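Local coordinates for protein trichothecene 3-O-acetyltransferase (Gibberella zeae, PDB 2RKV) that transfers an acetyl group from acetyl coenzyme A to the 3-hydroxyl of trichothecene mycotoxins such as T-2 toxin and deoxynivalenol, as a BAHD-superfamily acetyltransferase, at residues A[22-27]-A[149-154]; A[163-168]-A[381-386]. All blocks are in the same frame, centred on the assembly; numbering follows the deposited sequence.

Following the chain from the N terminus, contact 1 begins on strand 20-28 and closes a loop of 121 residues when strand 147-155 returns antiparallel beside it. The chain then runs through a short turn into helix 161-176, where contact 2 opens; its partner, the loop 381-386, follows 212 residues later, after strand 375-379 of the seven-stranded sheet. The two loops follow one another, neither enclosing nor crossing the other. Contact 1 builds the centre of the five-stranded sheet, and contact 2 joins the helix on one face of that sheet to the loop leading back from the second sheet. The two meet where Val152 packs on Ile168 and Ile23 on Leu385.

Contact 1. Residues A[22-27]-A[149-154]; sequences QISLLY and ILTVNG
Ile23 with Val152 and Leu25 with Leu150 are the hydrogen-bonded pairs of two antiparallel strands, four backbone bonds in all. In the first pair Val152 N lies 2.9 Å from Ile23 O; in the second, Leu25 N is 2.8 Å from Leu150 O. At the non-hydrogen-bonded positions between and beyond them, CA-H groups turn toward carbonyl oxygens, among them Ser24 CA, 3.2 Å from Leu150 O.

One polar side-chain bond crosses the strands: Ser24 OG donates to Thr151 OG1 over 2.9 Å. Both hydroxyls stand beside their own backbone N, Ser24 with chi1 -59° and Thr151 with chi1 -58°, and Thr151 OG1 also bonds to Ile116 O. These strands are adjacent inner members of the mixed five-stranded sheet in the N-terminal part of this BAHD acyltransferase, with strand 137-144 on the far side of 147-155 and strand 399-401 beyond 20-28.

On the same face as the hydroxyl pair, Gln22 and Asn153 run side by side with their amide planes 50° apart. Asn153 OD1 faces the aliphatic part of its neighbour, 3.4 Å from Gln22 CG, and this buried oxygen has no polar partner in the model. Gln22 NE2 and Asn153 ND2 both bond to Arg119 O, Gln22 NE2 also to Glu113 OE1, and Gln22 OE1 accepts from Arg402.

Apolar contacts lie further along the same face. Leu26 CD1 reaches Ile149 CG1 at 3.7 Å, the two side chains meeting at a slant, and Ile149 CG2 lies 3.8 Å from Ser24 CB. The other face carries Ile23, Leu25, Leu150 and Val152, and there helix 161-176 packs on Ile23 and Val152.

Contact 2. Residues A[163-168]-A[381-386]; sequences GQDAVI and AKVGLW
Asp165 reaches from helix 161-176 to the loop 381-386, where its carboxylate takes the backbone N-H of Gly384. In the two-domain BAHD fold this contact joins a helix packed on the five-stranded sheet of the N-terminal half to the loop that runs from strand 375-379 of the other sheet back to strand 399-401. The side chain of Val383 is about 6 Å from the bound coenzyme A.

With CG anti to the backbone N (chi1 -177°), the Asp165 side chain extends outward from the helix and lies alongside both Val383 and Leu385, each pointing the opposite way to it. Its two oxygens divide these neighbours. OD2 sits 2.8 Å from Gly384 N and 3.5 Å from Val383 CB, whereas OD1 is turned to the Leu385 side, 3.7 Å from Leu385 CG. The Gly384 bond is nearly straight, 165° at the hydrogen, but the nitrogen approaches from above the carboxylate, 42° out of its plane. Asp165 OD1 also bonds to Tyr388 OH, and OD2 forms a salt bridge with Arg169 one turn further along the helix, so contacts to both oxygens restrain the rotation of the group. The Arg169 charge would be expected to favour the ionised carboxylate in this buried setting.

One helical turn past Asp165, Ile168 meets Leu385 almost at right angles. Asp165 OD1 and Ile168 CG2 thus border the same leucine, whose CD1 methyl faces the five-stranded sheet. The closest approach of the apolar pair is between Ile168 CG2 and Leu385 CD2, at 3.8 Å, with Ile168 CD1 lying 3.9 Å from the same CD2 methyl.

Contact 1. Residues A[22-27]-A[149-154]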
loop_
_atom_site.group_PDB
_atom_site.type_symbol
_atom_site.label_atom_id
_atom_site.label_comp_id
_atom_site.label_asym_id
_atom_site.label_seq_id
_atom_site.Cartn_x
_atom_site.Cartn_y
_atom_site.Cartn_z
ATOM N N GLN A 22 0.240 -1.199 6.940
ATOM C CA GLN A 22 1.151 -0.592 7.918
ATOM C C GLN A 22 2.183 0.298 7.241
ATOM O O GLN A 22 2.656 0.001 6.149
ATOM C CB GLN A 22 1.910 -1.663 8.713
ATOM C CG GLN A 22 1.046 -2.765 9.312
ATOM C CD GLN A 22 1.855 -4.007 9.618
ATOM O OE1 GLN A 22 2.838 -4.306 8.927
ATOM N NE2 GLN A 22 1.443 -4.751 10.641
ATOM N N ILE A 23 2.548 1.389 7.907
ATOM C CA ILE A 23 3.677 2.205 7.479
ATOM C C ILE A 23 4.350 2.741 8.739
ATOM O O ILE A 23 3.665 3.068 9.720
ATOM C CB ILE A 23 3.241 3.345 6.500
ATOM C CG1 ILE A 23 4.445 4.049 5.852
ATOM C CG2 ILE A 23 2.279 4.338 7.198
ATOM C CD1 ILE A 23 5.189 3.212 4.805
ATOM N N SER A 24 5.682 2.793 8.717
ATOM C CA SER A 24 6.461 3.310 9.835
ATOM C C SER A 24 7.277 4.521 9.431
ATOM O O SER A 24 7.870 4.549 8.343
ATOM C CB SER A 24 7.399 2.233 10.409
ATOM O OG SER A 24 6.663 1.102 10.856
ATOM N N LEU A 25 7.304 5.509 10.329
ATOM C CA LEU A 25 8.095 6.716 10.178
ATOM C C LEU A 25 9.117 6.745 11.317
ATOM O O LEU A 25 8.756 6.613 12.484
ATOM C CB LEU A 25 7.183 7.959 10.226
ATOM C CG LEU A 25 6.306 8.277 8.998
ATOM C CD1 LEU A 25 5.324 7.175 8.651
ATOM C CD2 LEU A 25 5.559 9.614 9.175
ATOM N N LEU A 26 10.389 6.884 10.952
ATOM C CA LEU A 26 11.489 6.944 11.911
ATOM C C LEU A 26 11.963 8.381 12.075
ATOM O O LEU A 26 12.218 9.073 11.090
ATOM C CB LEU A 26 12.658 6.060 11.436
ATOM C CG LEU A 26 13.968 6.157 12.229
ATOM C CD1 LEU A 26 13.811 5.491 13.603
ATOM C CD2 LEU A 26 15.115 5.524 11.443
ATOM N N TYR A 27 12.096 8.816 13.330
ATOM C CA TYR A 27 12.635 10.127 13.659
ATOM C C TYR A 27 13.771 9.951 14.647
ATOM O O TYR A 27 13.650 9.133 15.571
ATOM C CB TYR A 27 11.591 10.986 14.360
ATOM C CG TYR A 27 10.349 11.273 13.561
ATOM C CD1 TYR A 27 10.229 12.459 12.843
ATOM C CD2 TYR A 27 9.281 10.380 13.555
ATOM C CE1 TYR A 27 9.082 12.742 12.123
ATOM C CE2 TYR A 27 8.126 10.652 12.831
ATOM C CZ TYR A 27 8.037 11.838 12.120
ATOM O OH TYR A 27 6.897 12.134 11.401
ATOM N N ILE A 149 10.007 5.356 16.445
ATOM C CA ILE A 149 9.325 4.796 15.277
ATOM C C ILE A 149 7.831 4.942 15.484
ATOM O O ILE A 149 7.274 4.384 16.433
ATOM C CB ILE A 149 9.682 3.300 15.027
ATOM C CG1 ILE A 149 11.181 3.143 14.764
ATOM C CG2 ILE A 149 8.843 2.729 13.860
ATOM C CD1 ILE A 149 11.652 1.697 14.803
ATOM N N LEU A 150 7.197 5.703 14.596
ATOM C CA LEU A 150 5.752 5.847 14.605
ATOM C C LEU A 150 5.183 4.907 13.558
ATOM O O LEU A 150 5.548 4.998 12.391
ATOM C CB LEU A 150 5.348 7.289 14.273
ATOM C CG LEU A 150 3.866 7.516 13.925
ATOM C CD1 LEU A 150 2.940 7.107 15.077
ATOM C CD2 LEU A 150 3.609 8.955 13.514
ATOM N N THR A 151 4.288 4.013 13.969
ATOM C CA THR A 151 3.670 3.091 13.019
ATOM C C THR A 151 2.168 3.334 12.963
ATOM O O THR A 151 1.514 3.468 13.995
ATOM C CB THR A 151 3.965 1.624 13.376
ATOM O OG1 THR A 151 5.384 1.418 13.403
ATOM C CG2 THR A 151 3.308 0.657 12.351
ATOM N N VAL A 152 1.636 3.402 11.743
ATOM C CA VAL A 152 0.201 3.585 11.562
ATOM C C VAL A 152 -0.364 2.406 10.784
ATOM O O VAL A 152 0.146 2.082 9.706
ATOM C CB VAL A 152 -0.115 4.885 10.789
ATOM C CG1 VAL A 152 -1.613 5.100 10.710
ATOM C CG2 VAL A 152 0.584 6.101 11.428
ATOM N N ASN A 153 -1.402 1.780 11.344
ATOM C CA ASN A 153 -2.184 0.723 10.696
ATOM C C ASN A 153 -3.511 1.293 10.243
ATOM O O ASN A 153 -4.177 1.984 11.012
ATOM C CB ASN A 153 -2.511 -0.397 11.689
ATOM C CG ASN A 153 -1.360 -1.355 11.899
ATOM O OD1 ASN A 153 -0.200 -0.959 11.914
ATOM N ND2 ASN A 153 -1.687 -2.632 12.049
ATOM N N GLY A 154 -3.902 0.999 9.004
ATOM C CA GLY A 154 -5.233 1.369 8.511
ATOM C C GLY A 154 -5.985 0.141 8.029
ATOM O O GLY A 154 -5.436 -0.668 7.276
#

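Contact 2. Residues A[163-168]-A[381-386]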
loop_
_atom_site.group_PDB
_atom_site.type_symbol
_atom_site.label_atom_id
_atom_site.label_comp_id
_atom_site.label_asym_id
_atom_site.label_seq_id
_atom_site.Cartn_x
_atom_site.Cartn_y
_atom_site.Cartn_z
ATOM N N GLY A 163 -5.819 7.172 0.927
ATOM C CA GLY A 163 -6.734 7.576 2.000
ATOM C C GLY A 163 -6.024 7.611 3.347
ATOM O O GLY A 163 -6.213 8.534 4.149
ATOM N N GLN A 164 -5.198 6.600 3.596
ATOM C CA GLN A 164 -4.451 6.511 4.855
ATOM C C GLN A 164 -3.527 7.710 5.000
ATOM O O GLN A 164 -3.433 8.311 6.078
ATOM C CB GLN A 164 -3.653 5.204 4.898
ATOM C CG GLN A 164 -3.033 4.885 6.266
ATOM C CD GLN A 164 -2.709 3.401 6.391
ATOM O OE1 GLN A 164 -3.399 2.560 5.807
ATOM N NE2 GLN A 164 -1.658 3.075 7.147
ATOM N N ASP A 165 -2.870 8.084 3.900
ATOM C CA ASP A 165 -2.010 9.266 3.891
ATOM C C ASP A 165 -2.841 10.516 4.231
ATOM O O ASP A 165 -2.400 11.366 5.013
ATOM C CB ASP A 165 -1.346 9.420 2.512
ATOM C CG ASP A 165 -0.373 10.595 2.445
ATOM O OD1 ASP A 165 0.340 10.853 3.437
ATOM O OD2 ASP A 165 -0.285 11.240 1.376
ATOM N N ALA A 166 -4.041 10.623 3.651
ATOM C CA ALA A 166 -4.912 11.777 3.910
ATOM C C ALA A 166 -5.257 11.879 5.400
ATOM O O ALA A 166 -5.190 12.964 5.978
ATOM C CB ALA A 166 -6.171 11.692 3.064
ATOM N N VAL A 167 -5.564 10.735 6.011
ATOM C CA VAL A 167 -5.880 10.654 7.447
ATOM C C VAL A 167 -4.660 11.054 8.293
ATOM O O VAL A 167 -4.766 11.882 9.226
ATOM C CB VAL A 167 -6.397 9.234 7.811
ATOM C CG1 VAL A 167 -6.518 9.040 9.331
ATOM C CG2 VAL A 167 -7.771 8.995 7.149
ATOM N N ILE A 168 -3.503 10.488 7.953
ATOM C CA ILE A 168 -2.255 10.758 8.684
ATOM C C ILE A 168 -1.852 12.241 8.585
ATOM O O ILE A 168 -1.449 12.850 9.579
ATOM C CB ILE A 168 -1.108 9.818 8.240
ATOM C CG1 ILE A 168 -1.501 8.358 8.501
ATOM C CG2 ILE A 168 0.199 10.173 8.968
ATOM C CD1 ILE A 168 -0.534 7.330 7.921
ATOM N N ALA A 381 4.773 5.750 -3.945
ATOM C CA ALA A 381 5.815 6.743 -4.221
ATOM C C ALA A 381 5.366 8.192 -4.027
ATOM O O ALA A 381 6.149 9.027 -3.573
ATOM C CB ALA A 381 6.382 6.555 -5.628
ATOM N N LYS A 382 4.112 8.461 -4.379
ATOM C CA LYS A 382 3.593 9.829 -4.447
ATOM C C LYS A 382 2.878 10.289 -3.180
ATOM O O LYS A 382 2.368 11.407 -3.143
ATOM C CB LYS A 382 2.661 9.978 -5.656
ATOM N N VAL A 383 2.806 9.439 -2.158
ATOM C CA VAL A 383 2.145 9.868 -0.914
ATOM C C VAL A 383 3.053 10.801 -0.110
ATOM O O VAL A 383 4.274 10.840 -0.324
ATOM C CB VAL A 383 1.560 8.696 -0.076
ATOM C CG1 VAL A 383 0.592 7.870 -0.925
ATOM C CG2 VAL A 383 2.639 7.828 0.518
ATOM N N GLY A 384 2.449 11.553 0.804
ATOM C CA GLY A 384 3.107 12.728 1.382
ATOM C C GLY A 384 3.803 12.567 2.721
ATOM O O GLY A 384 4.169 13.566 3.342
ATOM N N LEU A 385 4.015 11.317 3.140
ATOM C CA LEU A 385 4.459 10.985 4.504
ATOM C C LEU A 385 5.782 11.603 4.950
ATOM O O LEU A 385 5.970 11.864 6.143
ATOM C CB LEU A 385 4.480 9.465 4.700
ATOM C CG LEU A 385 3.098 8.812 4.735
ATOM C CD1 LEU A 385 3.208 7.314 4.471
ATOM C CD2 LEU A 385 2.390 9.091 6.067
ATOM N N TRP A 386 6.700 11.831 4.006
ATOM C CA TRP A 386 7.991 12.457 4.327
ATOM C C TRP A 386 7.881 13.901 4.848
ATOM O O TRP A 386 8.860 14.456 5.378
ATOM C CB TRP A 386 8.918 12.443 3.111
ATOM C CG TRP A 386 9.548 11.131 2.792
ATOM C CD1 TRP A 386 9.065 10.173 1.945
ATOM C CD2 TRP A 386 10.809 10.646 3.277
ATOM N NE1 TRP A 386 9.942 9.112 1.884
ATOM C CE2 TRP A 386 11.018 9.375 2.692
ATOM C CE3 TRP A 386 11.777 11.157 4.158
ATOM C CZ2 TRP A 386 12.163 8.609 2.946
ATOM C CZ3 TRP A 386 12.920 10.398 4.408
ATOM C CH2 TRP A 386 13.099 9.136 3.810
#